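Local coordinates for conserved hypothetical protein (Staphylococcus aureus subsp. aureus, PDB 2AP3) that is of unknown function but is probably a cell-wall-binding lipoprotein, built as an elongated bundle of helices, at residues Tyr21-Glu32 against Val115-Tyr126. Numbering follows the deposited sequence.
Sequences YLKQVDKIKDDE and VKQLDDVLKEKY
Tyr21 enters a hole formed by Val115, Leu118, Asp119 and Leu122, a knob-into-hole fit between two nearly parallel helices (14°) whose axes come no closer than 12.5 Å in these segments, a gap bridged largely by long side chains. From CB, which points at the opposing helix, CG stands anti to the backbone N (chi1 170°) and carries the ring toward that helix. Val115 CG1 lies over the centre of one face, a CH-pi contact 4.3 Å from the Tyr21 centroid, while Val25 CG2 covers the rim of the opposite face. At the edge, Tyr21 CE2 meets Leu118 CD2 at 3.3 Å. Tyr21 OH donates a short 2.5 Å hydrogen bond to Asp119 OD1, approaching 52° out of the carboxylate plane, and also touches Leu122 CD1. Further along, the extended Lys125 approaches Glu32 from the opposite direction in a salt bridge; Lys125 NZ donates to the syn lone pair of Glu32 OE1 at 3.0 Å, and to OE2 only weakly. One water joins Lys125 NZ, Glu32 OE2 and Tyr126 OH; Ser92 OG of helix 61-96 bonds the latter two. Polar pairs thus flank the Val25-Leu122 contact, and buried Lys125 probably helps keep Glu32 ionised, its own charge offset in turn.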
loop_
_atom_site.group_PDB
_atom_site.type_symbol
_atom_site.label_atom_id
_atom_site.label_comp_id
_atom_site.label_asym_id
_atom_site.label_seq_id
_atom_site.Cartn_x
_atom_site.Cartn_y
_atom_site.Cartn_z
ATOM N N TYR A 21 1.329 18.964 -15.681
ATOM C CA TYR A 21 2.052 18.122 -14.730
ATOM C C TYR A 21 1.101 17.538 -13.693
ATOM O O TYR A 21 1.066 16.319 -13.501
ATOM C CB TYR A 21 3.179 18.887 -14.014
ATOM C CG TYR A 21 3.789 18.098 -12.852
ATOM C CD1 TYR A 21 4.781 17.147 -13.074
ATOM C CD2 TYR A 21 3.351 18.296 -11.541
ATOM C CE1 TYR A 21 5.331 16.415 -12.022
ATOM C CE2 TYR A 21 3.891 17.571 -10.481
ATOM C CZ TYR A 21 4.883 16.633 -10.729
ATOM O OH TYR A 21 5.415 15.911 -9.673
ATOM N N LEU A 22 0.339 18.411 -13.036
ATOM C CA LEU A 22 -0.573 17.977 -11.983
ATOM C C LEU A 22 -1.647 17.031 -12.530
ATOM O O LEU A 22 -2.149 16.179 -11.792
ATOM C CB LEU A 22 -1.167 19.169 -11.222
ATOM C CG LEU A 22 -0.183 19.956 -10.335
ATOM C CD1 LEU A 22 -0.801 21.261 -9.834
ATOM C CD2 LEU A 22 0.291 19.123 -9.155
ATOM N N LYS A 23 -1.944 17.154 -13.830
ATOM C CA LYS A 23 -2.882 16.262 -14.533
ATOM C C LYS A 23 -2.329 14.854 -14.766
ATOM O O LYS A 23 -3.072 13.866 -14.682
ATOM C CB LYS A 23 -3.275 16.867 -15.887
ATOM C CG LYS A 23 -4.565 16.303 -16.497
ATOM C CD LYS A 23 -5.669 17.355 -16.506
ATOM C CE LYS A 23 -6.993 16.781 -17.020
ATOM N NZ LYS A 23 -7.794 17.799 -17.770
ATOM N N GLN A 24 -1.052 14.766 -15.124
ATOM C CA GLN A 24 -0.395 13.474 -15.295
ATOM C C GLN A 24 -0.331 12.760 -13.946
ATOM O O GLN A 24 -0.580 11.554 -13.868
ATOM C CB GLN A 24 0.987 13.639 -15.922
ATOM C CG GLN A 24 0.924 14.005 -17.405
ATOM C CD GLN A 24 2.166 14.733 -17.916
ATOM O OE1 GLN A 24 3.182 14.836 -17.224
ATOM N NE2 GLN A 24 2.084 15.235 -19.150
ATOM N N VAL A 25 -0.043 13.521 -12.889
ATOM C CA VAL A 25 0.017 12.975 -11.520
ATOM C C VAL A 25 -1.353 12.504 -11.032
ATOM O O VAL A 25 -1.455 11.491 -10.334
ATOM C CB VAL A 25 0.660 13.982 -10.513
ATOM C CG1 VAL A 25 0.587 13.450 -9.086
ATOM C CG2 VAL A 25 2.120 14.261 -10.891
ATOM N N ASP A 26 -2.408 13.219 -11.414
ATOM C CA ASP A 26 -3.761 12.830 -11.006
ATOM C C ASP A 26 -4.335 11.665 -11.813
ATOM O O ASP A 26 -5.114 10.872 -11.272
ATOM C CB ASP A 26 -4.711 14.032 -10.970
ATOM C CG ASP A 26 -4.761 14.696 -9.600
ATOM O OD1 ASP A 26 -5.275 15.834 -9.515
ATOM O OD2 ASP A 26 -4.295 14.087 -8.602
ATOM N N LYS A 27 -3.933 11.547 -13.082
ATOM C CA LYS A 27 -4.335 10.410 -13.920
ATOM C C LYS A 27 -3.759 9.127 -13.332
ATOM O O LYS A 27 -4.438 8.109 -13.234
ATOM C CB LYS A 27 -3.844 10.589 -15.362
ATOM C CG LYS A 27 -4.260 9.471 -16.319
ATOM C CD LYS A 27 -5.670 9.690 -16.847
ATOM C CE LYS A 27 -6.230 8.434 -17.501
ATOM N NZ LYS A 27 -6.774 7.485 -16.488
ATOM N N ILE A 28 -2.495 9.198 -12.940
ATOM C CA ILE A 28 -1.824 8.082 -12.293
ATOM C C ILE A 28 -2.520 7.721 -10.971
ATOM O O ILE A 28 -2.697 6.542 -10.659
ATOM C CB ILE A 28 -0.327 8.394 -12.085
ATOM C CG1 ILE A 28 0.384 8.428 -13.440
ATOM C CG2 ILE A 28 0.329 7.348 -11.210
ATOM C CD1 ILE A 28 1.762 9.055 -13.407
ATOM N N LYS A 29 -2.931 8.733 -10.214
ATOM C CA LYS A 29 -3.580 8.500 -8.932
ATOM C C LYS A 29 -4.953 7.862 -9.139
ATOM O O LYS A 29 -5.345 6.962 -8.385
ATOM C CB LYS A 29 -3.682 9.797 -8.130
ATOM C CG LYS A 29 -3.986 9.601 -6.648
ATOM C CD LYS A 29 -3.945 10.922 -5.902
ATOM C CE LYS A 29 -4.703 10.850 -4.586
ATOM N NZ LYS A 29 -6.151 10.564 -4.810
ATOM N N ASP A 30 -5.668 8.327 -10.167
ATOM C CA ASP A 30 -6.949 7.739 -10.576
ATOM C C ASP A 30 -6.818 6.253 -10.880
ATOM O O ASP A 30 -7.631 5.451 -10.421
ATOM C CB ASP A 30 -7.518 8.457 -11.815
ATOM C CG ASP A 30 -7.936 9.895 -11.529
ATOM O OD1 ASP A 30 -8.045 10.266 -10.340
ATOM O OD2 ASP A 30 -8.153 10.652 -12.504
ATOM N N ASP A 31 -5.788 5.903 -11.649
ATOM C CA ASP A 31 -5.550 4.533 -12.097
ATOM C C ASP A 31 -5.175 3.566 -10.959
ATOM O O ASP A 31 -5.066 2.349 -11.181
ATOM C CB ASP A 31 -4.486 4.516 -13.212
ATOM C CG ASP A 31 -4.954 5.210 -14.499
ATOM O OD1 ASP A 31 -4.127 5.360 -15.427
ATOM O OD2 ASP A 31 -6.143 5.608 -14.594
ATOM N N GLU A 32 -4.971 4.114 -9.759
ATOM C CA GLU A 32 -4.726 3.319 -8.546
ATOM C C GLU A 32 -6.010 2.954 -7.802
ATOM O O GLU A 32 -5.958 2.362 -6.725
ATOM C CB GLU A 32 -3.784 4.063 -7.584
ATOM C CG GLU A 32 -2.351 4.154 -8.060
ATOM C CD GLU A 32 -1.460 5.005 -7.152
ATOM O OE1 GLU A 32 -1.872 5.388 -6.040
ATOM O OE2 GLU A 32 -0.324 5.275 -7.547
ATOM N N VAL A 115 8.255 21.912 -7.779
ATOM C CA VAL A 115 7.896 20.745 -8.602
ATOM C C VAL A 115 8.846 19.576 -8.362
ATOM O O VAL A 115 8.395 18.436 -8.179
ATOM C CB VAL A 115 7.805 21.118 -10.106
ATOM C CG1 VAL A 115 7.726 19.866 -11.004
ATOM C CG2 VAL A 115 6.606 22.024 -10.339
ATOM N N LYS A 116 10.147 19.859 -8.346
ATOM C CA LYS A 116 11.153 18.849 -8.068
ATOM C C LYS A 116 10.909 18.233 -6.689
ATOM O O LYS A 116 11.106 17.036 -6.501
ATOM C CB LYS A 116 12.566 19.429 -8.179
ATOM C CG LYS A 116 12.953 19.766 -9.616
ATOM C CD LYS A 116 14.422 20.125 -9.772
ATOM C CE LYS A 116 14.762 20.334 -11.248
ATOM N NZ LYS A 116 16.133 20.892 -11.474
ATOM N N GLN A 117 10.435 19.054 -5.751
ATOM C CA GLN A 117 10.143 18.596 -4.393
ATOM C C GLN A 117 8.922 17.670 -4.368
ATOM O O GLN A 117 8.936 16.652 -3.675
ATOM C CB GLN A 117 9.980 19.791 -3.431
ATOM C CG GLN A 117 9.465 19.455 -2.026
ATOM C CD GLN A 117 10.390 18.550 -1.234
ATOM O OE1 GLN A 117 11.571 18.391 -1.564
ATOM N NE2 GLN A 117 9.859 17.961 -0.159
ATOM N N LEU A 118 7.880 18.017 -5.119
ATOM C CA LEU A 118 6.729 17.121 -5.260
ATOM C C LEU A 118 7.154 15.779 -5.860
ATOM O O LEU A 118 6.729 14.719 -5.370
ATOM C CB LEU A 118 5.615 17.767 -6.089
ATOM C CG LEU A 118 4.379 16.911 -6.416
ATOM C CD1 LEU A 118 3.689 16.330 -5.154
ATOM C CD2 LEU A 118 3.415 17.742 -7.222
ATOM N N ASP A 119 7.992 15.825 -6.900
ATOM C CA ASP A 119 8.555 14.609 -7.519
ATOM C C ASP A 119 9.351 13.763 -6.547
ATOM O O ASP A 119 9.321 12.535 -6.603
ATOM C CB ASP A 119 9.474 14.955 -8.691
ATOM C CG ASP A 119 8.741 15.089 -9.991
ATOM O OD1 ASP A 119 7.570 14.651 -10.086
ATOM O OD2 ASP A 119 9.354 15.655 -10.936
ATOM N N ASP A 120 10.088 14.421 -5.667
ATOM C CA ASP A 120 10.886 13.704 -4.692
ATOM C C ASP A 120 10.026 13.013 -3.649
ATOM O O ASP A 120 10.377 11.939 -3.189
ATOM C CB ASP A 120 11.894 14.637 -4.022
ATOM C CG ASP A 120 12.976 15.098 -4.974
ATOM O OD1 ASP A 120 13.247 14.408 -5.982
ATOM O OD2 ASP A 120 13.575 16.155 -4.704
ATOM N N VAL A 121 8.917 13.647 -3.279
ATOM C CA VAL A 121 7.988 13.073 -2.315
ATOM C C VAL A 121 7.229 11.917 -2.948
ATOM O O VAL A 121 6.990 10.911 -2.284
ATOM C CB VAL A 121 7.048 14.149 -1.693
ATOM C CG1 VAL A 121 6.045 13.538 -0.703
ATOM C CG2 VAL A 121 7.898 15.186 -0.970
ATOM N N LEU A 122 6.895 12.045 -4.233
ATOM C CA LEU A 122 6.283 10.931 -4.956
ATOM C C LEU A 122 7.256 9.753 -5.062
ATOM O O LEU A 122 6.856 8.597 -4.869
ATOM C CB LEU A 122 5.765 11.379 -6.333
ATOM C CG LEU A 122 4.482 12.213 -6.294
ATOM C CD1 LEU A 122 4.323 13.056 -7.566
ATOM C CD2 LEU A 122 3.241 11.347 -6.103
ATOM N N LYS A 123 8.535 10.036 -5.326
ATOM C CA LYS A 123 9.584 9.010 -5.250
ATOM C C LYS A 123 9.622 8.331 -3.870
ATOM O O LYS A 123 9.709 7.111 -3.778
ATOM C CB LYS A 123 10.969 9.597 -5.602
ATOM C CG LYS A 123 11.149 9.802 -7.090
ATOM C CD LYS A 123 12.134 10.914 -7.430
ATOM C CE LYS A 123 12.062 11.221 -8.916
ATOM N NZ LYS A 123 12.925 12.358 -9.352
ATOM N N GLU A 124 9.514 9.120 -2.804
ATOM C CA GLU A 124 9.521 8.566 -1.449
ATOM C C GLU A 124 8.273 7.688 -1.227
ATOM O O GLU A 124 8.342 6.665 -0.514
ATOM C CB GLU A 124 9.603 9.678 -0.397
ATOM C CG GLU A 124 9.939 9.172 1.002
ATOM C CD GLU A 124 10.997 8.066 0.989
ATOM O OE1 GLU A 124 12.160 8.342 0.626
ATOM O OE2 GLU A 124 10.664 6.913 1.326
ATOM N N LYS A 125 7.150 8.079 -1.843
ATOM C CA LYS A 125 5.901 7.303 -1.748
ATOM C C LYS A 125 6.131 5.884 -2.255
ATOM O O LYS A 125 5.797 4.905 -1.578
ATOM C CB LYS A 125 4.763 7.956 -2.554
ATOM C CG LYS A 125 3.478 7.087 -2.652
ATOM C CD LYS A 125 2.469 7.625 -3.689
ATOM C CE LYS A 125 1.356 6.607 -4.013
ATOM N NZ LYS A 125 0.303 7.158 -4.936
ATOM N N TYR A 126 6.688 5.773 -3.455
ATOM C CA TYR A 126 6.919 4.464 -4.053
ATOM C C TYR A 126 7.893 3.619 -3.252
ATOM O O TYR A 126 7.708 2.409 -3.123
ATOM C CB TYR A 126 7.335 4.601 -5.513
ATOM C CG TYR A 126 6.267 5.273 -6.347
ATOM C CD1 TYR A 126 4.958 4.787 -6.371
ATOM C CD2 TYR A 126 6.572 6.388 -7.137
ATOM C CE1 TYR A 126 3.974 5.408 -7.141
ATOM C CE2 TYR A 126 5.596 7.003 -7.919
ATOM C CZ TYR A 126 4.305 6.511 -7.909
ATOM O OH TYR A 126 3.337 7.116 -8.676
HETATM O O HOH W 1 1.048 7.598 -7.713
#